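Citrinin polyketide synthase (Monascus purpureus, PDB 5MPT) builds the keto-aldehyde precursor of the mycotoxin citrinin as a non-reducing polyketide synthase, this chain being its C-methyltransferase domain. Local coordinates at residues A54-A59 / Y93-E98; C65-A70 / R100-N105; L211-G216 / K263-E268; S269-Q274 / I301-R306. All coordinates share one frame; numbering follows the deposited sequence. Where two conformers were deposited one is given.

Contact 1. Residues A54-A59 / Y93-E98; sequences AHIVNA and YGLLEE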
# COMPACT_ATOMS: atom_id res chain seq x y z
N ALA A 54 -1.75 -1.80 -22.54
CA ALA A 54 -1.64 -2.84 -23.56
C ALA A 54 -2.38 -4.10 -23.14
O ALA A 54 -3.06 -4.73 -23.95
CB ALA A 54 -0.18 -3.16 -23.83
N HIS A 55 -2.26 -4.47 -21.87
CA HIS A 55 -3.00 -5.62 -21.37
C HIS A 55 -4.50 -5.40 -21.46
O HIS A 55 -5.26 -6.32 -21.77
CB HIS A 55 -2.63 -5.90 -19.92
CG HIS A 55 -1.36 -6.65 -19.73
ND1 HIS A 55 -1.12 -7.89 -20.26
CD2 HIS A 55 -0.26 -6.34 -19.00
CE1 HIS A 55 0.06 -8.32 -19.87
NE2 HIS A 55 0.61 -7.40 -19.10
N ILE A 56 -4.95 -4.17 -21.21
CA ILE A 56 -6.37 -3.86 -21.29
C ILE A 56 -6.85 -3.99 -22.72
O ILE A 56 -7.89 -4.60 -23.00
CB ILE A 56 -6.63 -2.46 -20.73
CG1 ILE A 56 -6.41 -2.44 -19.23
CG2 ILE A 56 -8.05 -2.01 -21.06
CD1 ILE A 56 -6.15 -1.08 -18.69
N VAL A 57 -6.08 -3.44 -23.67
CA VAL A 57 -6.46 -3.51 -25.07
C VAL A 57 -6.59 -4.97 -25.50
O VAL A 57 -7.56 -5.36 -26.15
CB VAL A 57 -5.43 -2.77 -25.94
CG1 VAL A 57 -5.68 -3.11 -27.40
CG2 VAL A 57 -5.55 -1.27 -25.75
N ASN A 58 -5.62 -5.80 -25.10
CA ASN A 58 -5.68 -7.23 -25.41
C ASN A 58 -6.93 -7.88 -24.83
O ASN A 58 -7.56 -8.71 -25.49
CB ASN A 58 -4.43 -7.93 -24.89
CG ASN A 58 -3.22 -7.64 -25.73
OD1 ASN A 58 -3.33 -7.16 -26.87
ND2 ASN A 58 -2.05 -7.94 -25.18
N ALA A 59 -7.29 -7.55 -23.58
CA ALA A 59 -8.48 -8.13 -22.97
C ALA A 59 -9.74 -7.70 -23.70
O ALA A 59 -10.67 -8.49 -23.91
CB ALA A 59 -8.52 -7.73 -21.48
N TYR A 93 -11.75 2.06 -17.88
CA TYR A 93 -12.06 2.90 -19.03
C TYR A 93 -11.43 4.27 -18.88
O TYR A 93 -11.02 4.89 -19.87
CB TYR A 93 -13.57 3.03 -19.20
CG TYR A 93 -14.16 1.90 -19.99
CD1 TYR A 93 -14.08 1.90 -21.37
CD2 TYR A 93 -14.76 0.83 -19.36
CE1 TYR A 93 -14.59 0.87 -22.09
CE2 TYR A 93 -15.27 -0.20 -20.08
CZ TYR A 93 -15.18 -0.18 -21.45
OH TYR A 93 -15.70 -1.22 -22.17
N GLY A 94 -11.41 4.78 -17.66
CA GLY A 94 -10.68 6.01 -17.40
C GLY A 94 -9.23 5.93 -17.83
O GLY A 94 -8.69 6.87 -18.41
N LEU A 95 -8.57 4.82 -17.51
CA LEU A 95 -7.17 4.71 -17.92
C LEU A 95 -7.05 4.72 -19.43
O LEU A 95 -6.15 5.36 -19.99
CB LEU A 95 -6.51 3.45 -17.35
CG LEU A 95 -6.36 3.27 -15.85
CD1 LEU A 95 -5.66 1.94 -15.63
CD2 LEU A 95 -5.62 4.43 -15.17
N LEU A 96 -7.95 4.02 -20.12
CA LEU A 96 -7.89 4.02 -21.58
C LEU A 96 -8.10 5.41 -22.13
O LEU A 96 -7.49 5.79 -23.14
CB LEU A 96 -8.92 3.05 -22.15
CG LEU A 96 -8.63 1.56 -21.98
CD1 LEU A 96 -9.83 0.79 -22.52
CD2 LEU A 96 -7.38 1.15 -22.73
N GLU A 97 -8.97 6.19 -21.50
CA GLU A 97 -9.16 7.57 -21.92
C GLU A 97 -7.91 8.40 -21.66
O GLU A 97 -7.47 9.17 -22.52
CB GLU A 97 -10.38 8.19 -21.23
CG GLU A 97 -10.75 9.57 -21.79
CD GLU A 97 -12.06 10.11 -21.24
OE1 GLU A 97 -12.23 10.12 -20.00
OE2 GLU A 97 -12.92 10.52 -22.07
N GLU A 98 -7.30 8.25 -20.48
CA GLU A 98 -6.08 8.99 -20.20
C GLU A 98 -4.98 8.66 -21.21
O GLU A 98 -4.16 9.52 -21.53
CB GLU A 98 -5.59 8.72 -18.78
CG GLU A 98 -6.44 9.37 -17.69
CD GLU A 98 -6.05 8.91 -16.29
OE1 GLU A 98 -6.88 9.03 -15.36
OE2 GLU A 98 -4.91 8.41 -16.12
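I56 and L96 make the main apolar touch between the two helices, running past each other in opposite directions with their CA atoms 8.0 Å apart. The γ-methyl of I56 nestles against the forked end of L96: I56 CG2 lies 3.6 Å from L96 CD1 and is equally close to its twin CD2. With CG2 anti to the backbone N, CG1 of I56 lies beside that N (chi1 -69°) and carries CD1 toward L95, 4.3 Å from L95 CD1. V57 adds a looser touch, its CG2 lying 4.3 Å from L96 CD2. Branched aliphatic residues suit this place because they fill the space between two helices: the axes of segments 54-59 and 93-98 approach to 10.7 Å, their directions 116° apart. Helices 40-62 and 86-98 belong to the helix-turn-helix domain named for this methyltransferase family, and with the small antiparallel sheet of strands 75-76, 102-105 and 108-111 they recall a winged helix. On its other flanks I56 meets F325 of helix 321-327, and V57 meets I67 and L101, so the same hydrophobic cluster reaches beyond the pair. Polar bonding is left to the residues turned elsewhere: H55 NE2 is hydrogen-bonded to S143 OG, and Y93 OH to the backbone N of V79.

Contact 2. Residues C65-A70 / R100-N105; sequences CPIRSA and RLIDIN
I67 reaches across to I102 and L101 with a single terminal methyl. I67 CD1 lies 3.9 Å from I102 CG2 and 4.5 Å from L101 CB, and the two isoleucine side chains cross at about a right angle. The reach comes from an extended I67, whose CG1 is anti to the backbone N (chi1 178°) and carries CD1 straight out from the loop. L96 of helix 86-98 packs beside L101 and I102, so aliphatic residues suit this buried seam between a loop and the start of a strand.

Among the polar interactions, backbone shaping comes first: P66 is the centre of an inverse gamma turn, closed by a weak bond from I67 N to C65 O, while R100, with positive phi, ends helix 86-98 in a Schellman motif and turns the chain into strand 102-105 of the small antiparallel sheet of this helix-turn-helix domain. An ionic pair follows. R100 NH2 donates to D103 OD1 over 2.7 Å at 156°, meeting the syn lone pair with the oxygen only 8° out of the guanidinium plane; this in-plane pairing ties the helix end to the strand beyond it. A separate group of bonds spans the segments, with R111 as a bridge, giving NE to I67 O and NH1 to L101 O. The chemistry thus implies a division of labour: direct contact is a sparse hydrophobic touch, while a shared arginine links the two backbones by hydrogen bonds.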
# COMPACT_ATOMS: atom_id res chain seq x y z
N CYS A 65 -14.35 -6.43 -28.30
CA CYS A 65 -14.22 -5.01 -28.58
C CYS A 65 -13.03 -4.79 -29.50
O CYS A 65 -11.88 -4.90 -29.04
CB CYS A 65 -14.03 -4.19 -27.30
SG CYS A 65 -14.06 -2.42 -27.60
N PRO A 66 -13.25 -4.41 -30.79
CA PRO A 66 -12.19 -4.30 -31.80
C PRO A 66 -11.40 -3.00 -31.69
O PRO A 66 -11.17 -2.31 -32.68
CB PRO A 66 -12.97 -4.37 -33.11
CG PRO A 66 -14.24 -3.71 -32.77
CD PRO A 66 -14.57 -4.16 -31.39
N ILE A 67 -10.98 -2.68 -30.47
CA ILE A 67 -10.38 -1.37 -30.22
C ILE A 67 -9.10 -1.21 -31.02
O ILE A 67 -8.78 -0.10 -31.47
CB ILE A 67 -10.19 -1.19 -28.70
CG1 ILE A 67 -9.51 0.14 -28.39
CG2 ILE A 67 -9.42 -2.37 -28.10
CD1 ILE A 67 -9.66 0.59 -26.91
N ARG A 68 -8.36 -2.29 -31.25
CA ARG A 68 -7.09 -2.17 -31.95
C ARG A 68 -7.29 -1.75 -33.39
O ARG A 68 -6.45 -1.04 -33.95
CB ARG A 68 -6.32 -3.49 -31.87
CG ARG A 68 -4.85 -3.33 -32.21
CD ARG A 68 -4.15 -4.65 -32.37
NE ARG A 68 -4.68 -5.67 -31.47
CZ ARG A 68 -4.32 -5.81 -30.20
NH1 ARG A 68 -3.42 -4.99 -29.66
NH2 ARG A 68 -4.86 -6.78 -29.48
N SER A 69 -8.39 -2.16 -34.02
CA SER A 69 -8.62 -1.88 -35.43
C SER A 69 -9.69 -0.83 -35.67
O SER A 69 -9.94 -0.47 -36.83
CB SER A 69 -9.00 -3.18 -36.14
OG SER A 69 -10.09 -3.82 -35.48
N ALA A 70 -10.32 -0.32 -34.62
CA ALA A 70 -11.44 0.61 -34.78
C ALA A 70 -10.96 1.92 -35.38
O ALA A 70 -9.88 2.43 -35.05
CB ALA A 70 -12.10 0.87 -33.43
N ARG A 100 -5.55 8.16 -24.19
CA ARG A 100 -6.02 8.79 -25.42
C ARG A 100 -6.37 7.76 -26.50
O ARG A 100 -6.33 8.06 -27.69
CB ARG A 100 -5.01 9.80 -25.95
CG ARG A 100 -4.71 10.93 -24.95
CD ARG A 100 -5.97 11.64 -24.43
NE ARG A 100 -6.82 12.16 -25.51
CZ ARG A 100 -8.08 11.81 -25.75
NH1 ARG A 100 -8.71 10.91 -24.99
NH2 ARG A 100 -8.74 12.37 -26.76
N LEU A 101 -6.76 6.55 -26.09
CA LEU A 101 -7.26 5.58 -27.05
C LEU A 101 -8.76 5.70 -27.25
O LEU A 101 -9.26 5.37 -28.32
CB LEU A 101 -6.93 4.15 -26.60
CG LEU A 101 -5.44 3.84 -26.52
CD1 LEU A 101 -5.26 2.46 -25.91
CD2 LEU A 101 -4.81 3.92 -27.92
N ILE A 102 -9.48 6.15 -26.22
CA ILE A 102 -10.91 6.36 -26.32
C ILE A 102 -11.24 7.76 -25.82
O ILE A 102 -10.47 8.39 -25.09
CB ILE A 102 -11.74 5.32 -25.52
CG1 ILE A 102 -11.42 5.40 -24.01
CG2 ILE A 102 -11.50 3.92 -26.09
CD1 ILE A 102 -12.28 4.49 -23.15
N ASP A 103 -12.39 8.25 -26.27
CA ASP A 103 -13.08 9.38 -25.68
C ASP A 103 -14.37 8.85 -25.06
O ASP A 103 -15.07 8.02 -25.66
CB ASP A 103 -13.40 10.46 -26.71
CG ASP A 103 -12.15 11.09 -27.33
OD1 ASP A 103 -11.28 11.60 -26.57
OD2 ASP A 103 -12.04 11.05 -28.57
N ILE A 104 -14.66 9.32 -23.86
CA ILE A 104 -15.87 8.95 -23.14
C ILE A 104 -16.79 10.16 -23.13
O ILE A 104 -16.34 11.30 -22.97
CB ILE A 104 -15.55 8.48 -21.71
CG1 ILE A 104 -14.66 7.23 -21.77
CG2 ILE A 104 -16.82 8.17 -20.95
CD1 ILE A 104 -14.09 6.82 -20.44
N ASN A 105 -18.08 9.91 -23.33
CA ASN A 105 -19.11 10.95 -23.21
C ASN A 105 -20.29 10.32 -22.50
O ASN A 105 -21.23 9.82 -23.14
CB ASN A 105 -19.49 11.51 -24.57
CG ASN A 105 -20.58 12.56 -24.46
OD1 ASN A 105 -20.80 13.12 -23.39
ND2 ASN A 105 -21.26 12.82 -25.57

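Contact 3. Residues L211-G216 / K263-E268; sequences LEMGAG and KVVNIE. With SAH (S-adenosyl-L-homocysteine), chain B.
I267, which meets M213 across the contact, also lays its side chain over one face of the adenine of S-adenosyl-L-homocysteine, with I267 CD1 3.5 Å above C2 of the base. At the edge of the ring the same stretch reads the polar atoms: I267 N donates to SAH N1 over 3.0 Å at 165°, and SAH N6 donates to N266 OD1 at 2.9 Å. One backbone N-H and one amide oxygen match the acceptor and donor pattern of adenine. This is the S-adenosylmethionine site of a Rossmann-like methyltransferase, here holding the product: 211-216 is the end of strand 208-213 and the glycine-rich loop after it, and 263-268 holds the end of edge strand 260-264 and the loop that follows.

N266 OD1 has a second donor, E268 N, in an Asx turn, which helps hold the amide beside the base. In the glycine loop, G214 O accepts from the amino group of SAH at 2.8 Å. G214 and G216 have positive phi and pass close to the ribose, G216 CA 3.1 Å from SAH O3', where the lack of a side chain suits them.

Apolar packing joins the two segments beyond the N1/C2 edge of the base. M213 was modelled in two conformers; in one, its SD lies 3.9 Å from I267 CG1 and its CE loosely approaches V265, contacts that are therefore less certain. A flexible, polarisable thioether fits between such branched neighbours. Closer to the adenine the joint is wet: a water accepts from G214 N at 3.0 Å and donates to V265 O at 2.9 Å.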
# COMPACT_ATOMS: atom_id res chain seq x y z
N LEU A 211 2.92 -2.58 18.21
CA LEU A 211 1.97 -3.49 17.58
C LEU A 211 1.85 -3.13 16.11
O LEU A 211 1.56 -1.98 15.76
CB LEU A 211 0.61 -3.43 18.26
CG LEU A 211 -0.43 -4.47 17.80
CD1 LEU A 211 -1.24 -4.95 19.01
CD2 LEU A 211 -1.31 -3.89 16.74
N GLU A 212 2.04 -4.11 15.25
CA GLU A 212 1.92 -3.91 13.81
C GLU A 212 0.59 -4.50 13.35
O GLU A 212 0.32 -5.69 13.57
CB GLU A 212 3.09 -4.53 13.05
CG GLU A 212 2.98 -4.28 11.57
CD GLU A 212 4.10 -4.88 10.76
OE1 GLU A 212 4.96 -5.58 11.32
OE2 GLU A 212 4.07 -4.67 9.52
N MET A 213 -0.23 -3.66 12.74
CA MET A 213 -1.46 -4.12 12.13
C MET A 213 -1.25 -4.37 10.64
O MET A 213 -0.39 -3.76 10.01
CB MET A 213 -2.57 -3.10 12.33
CG MET A 213 -2.84 -2.88 13.81
SD MET A 213 -4.23 -1.80 14.09
CE MET A 213 -4.89 -2.46 15.61
N GLY A 214 -2.04 -5.30 10.12
CA GLY A 214 -1.96 -5.61 8.70
C GLY A 214 -0.57 -5.98 8.26
O GLY A 214 -0.15 -5.66 7.13
N ALA A 215 0.16 -6.68 9.12
CA ALA A 215 1.57 -6.95 8.85
C ALA A 215 1.75 -7.86 7.65
O ALA A 215 2.81 -7.85 7.01
CB ALA A 215 2.23 -7.57 10.09
N GLY A 216 0.73 -8.65 7.33
CA GLY A 216 0.70 -9.42 6.12
C GLY A 216 1.93 -10.26 5.88
O GLY A 216 2.27 -11.13 6.69
N LYS A 263 -0.39 -12.58 16.60
CA LYS A 263 -1.82 -12.64 16.90
C LYS A 263 -2.64 -12.14 15.71
O LYS A 263 -2.21 -11.23 14.99
CB LYS A 263 -2.15 -11.82 18.17
CG LYS A 263 -3.62 -11.90 18.63
CD LYS A 263 -3.90 -11.08 19.93
CE LYS A 263 -5.35 -11.24 20.43
NZ LYS A 263 -5.63 -10.49 21.70
N VAL A 264 -3.80 -12.77 15.50
CA VAL A 264 -4.79 -12.31 14.52
C VAL A 264 -5.58 -11.14 15.12
O VAL A 264 -6.19 -11.28 16.18
CB VAL A 264 -5.74 -13.45 14.13
CG1 VAL A 264 -6.79 -12.97 13.13
CG2 VAL A 264 -4.96 -14.63 13.55
N VAL A 265 -5.58 -10.00 14.43
CA VAL A 265 -6.28 -8.82 14.91
C VAL A 265 -6.96 -8.14 13.73
O VAL A 265 -6.33 -7.90 12.70
CB VAL A 265 -5.35 -7.82 15.62
CG1 VAL A 265 -6.10 -6.52 15.96
CG2 VAL A 265 -4.76 -8.45 16.86
N ASN A 266 -8.24 -7.83 13.89
CA ASN A 266 -9.01 -7.13 12.87
C ASN A 266 -9.09 -5.66 13.24
O ASN A 266 -9.60 -5.32 14.32
CB ASN A 266 -10.40 -7.75 12.77
CG ASN A 266 -11.24 -7.15 11.66
OD1 ASN A 266 -10.99 -6.06 11.16
ND2 ASN A 266 -12.32 -7.85 11.33
N ILE A 267 -8.49 -4.81 12.40
CA ILE A 267 -8.50 -3.36 12.57
C ILE A 267 -9.89 -2.82 12.81
O ILE A 267 -10.04 -1.83 13.55
CB ILE A 267 -7.87 -2.70 11.34
CG1 ILE A 267 -6.41 -3.13 11.20
CG2 ILE A 267 -8.03 -1.16 11.38
CD1 ILE A 267 -5.78 -2.88 9.83
N GLU A 268 -10.92 -3.44 12.21
CA GLU A 268 -12.29 -2.92 12.32
C GLU A 268 -12.95 -3.27 13.64
O GLU A 268 -13.96 -2.65 13.99
CB GLU A 268 -13.17 -3.46 11.18
CG GLU A 268 -12.70 -2.99 9.82
CD GLU A 268 -13.69 -3.24 8.70
OE1 GLU A 268 -14.86 -3.62 8.99
OE2 GLU A 268 -13.30 -3.05 7.53
N SAH B . 1.64 -4.54 5.34
CA SAH B . 1.39 -5.46 4.19
CB SAH B . 1.17 -4.82 2.82
CG SAH B . -0.19 -4.18 2.63
SD SAH B . -1.35 -5.52 2.20
C SAH B . 2.62 -6.41 4.07
O SAH B . 2.29 -7.56 3.53
OXT SAH B . 3.74 -6.12 4.40
C5' SAH B . -2.74 -5.21 3.32
C4' SAH B . -2.65 -6.16 4.49
O4' SAH B . -3.71 -5.76 5.39
C3' SAH B . -2.89 -7.64 4.16
O3' SAH B . -1.91 -8.39 4.88
C2' SAH B . -4.32 -7.90 4.68
O2' SAH B . -4.50 -9.23 5.16
C1' SAH B . -4.39 -6.90 5.84
N9 SAH B . -5.73 -6.49 6.24
C8 SAH B . -6.81 -6.21 5.45
N7 SAH B . -7.90 -5.92 6.11
C5 SAH B . -7.52 -6.02 7.44
C6 SAH B . -8.22 -5.83 8.65
N6 SAH B . -9.52 -5.53 8.72
N1 SAH B . -7.53 -6.01 9.79
C2 SAH B . -6.24 -6.34 9.74
N3 SAH B . -5.47 -6.54 8.66
C4 SAH B . -6.18 -6.36 7.53
O HOH W 1 -3.84 -6.51 12.19

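Contact 4. Residues S269-Q274 / I301-R306; sequences SPPDPQ and IHRILR
The Rossmann-like methyltransferase fold joins its parallel strands by helices, and here the loop between strands 260-264 and 279-285 crosses the last turn of helix 294-304, where P271 rests on I304 and R303. Helix 294-304 is the connection of the β-α-β crossover from strand 279-285 to strand 309-316, so the contact ties one linker of the sheet to another.

The pyrrolidine ring of P271 lies obliquely across the side chain of I304: P271 CB and CG are both 3.6 Å from I304 CG1. I304 carries CG1 beside its backbone N (chi1 -65°), which brings the longer branch up under the proline; on the buried side I304 also meets M213 of strand 208-213. A proline serves well here, since its rigid, hydrophobic ring presents a broad surface without a backbone N-H to be satisfied. R303 adds its aliphatic stem at the margin, with CB 4.1 Å from P271 CG. Bends at chi2 and chi3 then carry the guanidinium away, allowing an exposed arginine to contribute only methylene surface.

L305 N, bonded to H302 O, marks the point at which the chain leaves the helix. After P271 the loop is shaped by an aspartate, whose short carboxylate can reach the backbone N two residues on: Q274 N donates to D272 OD1 over 2.8 Å at 136°, coming from above the carboxylate plane, 46° out of it, to close an Asx turn.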
# COMPACT_ATOMS: atom_id res chain seq x y z
N SER A 269 -12.41 -4.26 14.37
CA SER A 269 -13.04 -4.72 15.62
C SER A 269 -12.74 -3.79 16.79
O SER A 269 -11.66 -3.24 16.91
CB SER A 269 -12.54 -6.11 15.98
OG SER A 269 -12.92 -7.06 15.01
N PRO A 270 -13.67 -3.64 17.72
CA PRO A 270 -13.33 -3.01 18.98
C PRO A 270 -12.23 -3.78 19.68
O PRO A 270 -12.17 -5.02 19.60
CB PRO A 270 -14.65 -3.07 19.77
CG PRO A 270 -15.39 -4.18 19.13
CD PRO A 270 -15.06 -4.14 17.72
N PRO A 271 -11.32 -3.10 20.36
CA PRO A 271 -10.25 -3.81 21.07
C PRO A 271 -10.77 -4.52 22.30
O PRO A 271 -11.50 -3.93 23.09
CB PRO A 271 -9.30 -2.69 21.50
CG PRO A 271 -9.85 -1.42 20.88
CD PRO A 271 -11.28 -1.65 20.59
N ASP A 272 -10.29 -5.75 22.53
CA ASP A 272 -10.58 -6.39 23.80
C ASP A 272 -9.81 -5.70 24.92
O ASP A 272 -8.80 -5.01 24.67
CB ASP A 272 -10.26 -7.89 23.73
CG ASP A 272 -8.80 -8.19 23.93
OD1 ASP A 272 -8.39 -8.29 25.10
OD2 ASP A 272 -8.08 -8.38 22.92
N PRO A 273 -10.29 -5.82 26.17
CA PRO A 273 -9.67 -5.10 27.29
C PRO A 273 -8.16 -5.22 27.33
O PRO A 273 -7.49 -4.24 27.64
CB PRO A 273 -10.31 -5.78 28.51
CG PRO A 273 -11.66 -6.13 28.05
CD PRO A 273 -11.56 -6.46 26.58
N GLN A 274 -7.62 -6.39 27.00
CA GLN A 274 -6.19 -6.59 27.05
C GLN A 274 -5.44 -5.68 26.09
O GLN A 274 -4.27 -5.37 26.34
CB GLN A 274 -5.84 -8.05 26.74
CG GLN A 274 -6.43 -9.05 27.69
CD GLN A 274 -6.08 -10.47 27.31
OE1 GLN A 274 -5.47 -10.72 26.27
NE2 GLN A 274 -6.46 -11.42 28.16
N ILE A 301 -7.89 1.99 16.66
CA ILE A 301 -6.45 2.09 16.87
C ILE A 301 -6.15 3.04 18.01
O ILE A 301 -5.29 2.76 18.87
CB ILE A 301 -5.79 2.52 15.55
CG1 ILE A 301 -5.93 1.35 14.55
CG2 ILE A 301 -4.39 2.98 15.82
CD1 ILE A 301 -5.54 1.70 13.11
N HIS A 302 -6.83 4.18 18.05
CA HIS A 302 -6.59 5.14 19.13
C HIS A 302 -6.74 4.50 20.49
O HIS A 302 -5.94 4.74 21.40
CB HIS A 302 -7.55 6.32 19.00
CG HIS A 302 -7.20 7.47 19.88
ND1 HIS A 302 -7.69 7.61 21.16
CD2 HIS A 302 -6.40 8.54 19.67
CE1 HIS A 302 -7.20 8.72 21.70
NE2 HIS A 302 -6.40 9.29 20.82
N ARG A 303 -7.75 3.65 20.66
CA ARG A 303 -8.05 3.11 21.98
C ARG A 303 -7.00 2.09 22.41
O ARG A 303 -6.82 1.88 23.61
CB ARG A 303 -9.45 2.48 21.94
CG ARG A 303 -9.99 1.96 23.29
CD ARG A 303 -10.00 3.02 24.39
NE ARG A 303 -10.88 4.15 24.08
CZ ARG A 303 -11.99 4.47 24.75
NH1 ARG A 303 -12.38 3.76 25.80
NH2 ARG A 303 -12.70 5.52 24.36
N ILE A 304 -6.30 1.49 21.46
CA ILE A 304 -5.22 0.55 21.75
C ILE A 304 -3.94 1.28 22.13
O ILE A 304 -3.07 0.69 22.78
CB ILE A 304 -5.02 -0.36 20.53
CG1 ILE A 304 -6.28 -1.23 20.32
CG2 ILE A 304 -3.82 -1.28 20.69
CD1 ILE A 304 -6.35 -1.90 18.94
N LEU A 305 -3.84 2.56 21.80
CA LEU A 305 -2.63 3.32 22.13
C LEU A 305 -2.66 3.76 23.57
O LEU A 305 -3.70 4.19 24.09
CB LEU A 305 -2.49 4.56 21.25
CG LEU A 305 -2.17 4.28 19.78
CD1 LEU A 305 -2.17 5.55 18.95
CD2 LEU A 305 -0.83 3.58 19.65
N ARG A 306 -1.51 3.66 24.21
CA ARG A 306 -1.28 4.42 25.43
C ARG A 306 -1.46 5.91 25.14
O ARG A 306 -1.25 6.36 24.01
CB ARG A 306 0.13 4.17 25.95
CG ARG A 306 0.45 2.74 26.33
CD ARG A 306 1.94 2.54 26.37
NE ARG A 306 2.61 3.57 27.19
CZ ARG A 306 2.90 3.42 28.49
NH1 ARG A 306 2.63 2.28 29.08
NH2 ARG A 306 3.52 4.39 29.18

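In the fold
Contacts 1 and 2 share one buried hydrophobic cluster in the helix-turn-helix domain, their segments alternating along the chain; E97 OE2 to I104 N and N58 OD1 to R68 NH2 probably add hydrogen bonds between them. Contacts 3 and 4 form a second pair in the methyltransferase domain, across the chain's centre, their centres about 12 Å apart; M213 packs on I301. Contact 3 is buried and combines apolar packing with ligand binding and a bridging water, whereas contact 4, partly exposed, relies on a proline ring over buried I304 and the aliphatic stem of exposed R303. No contact of one pair touches the other; the nearest atoms of contacts 1 and 3 are about 25 Å apart.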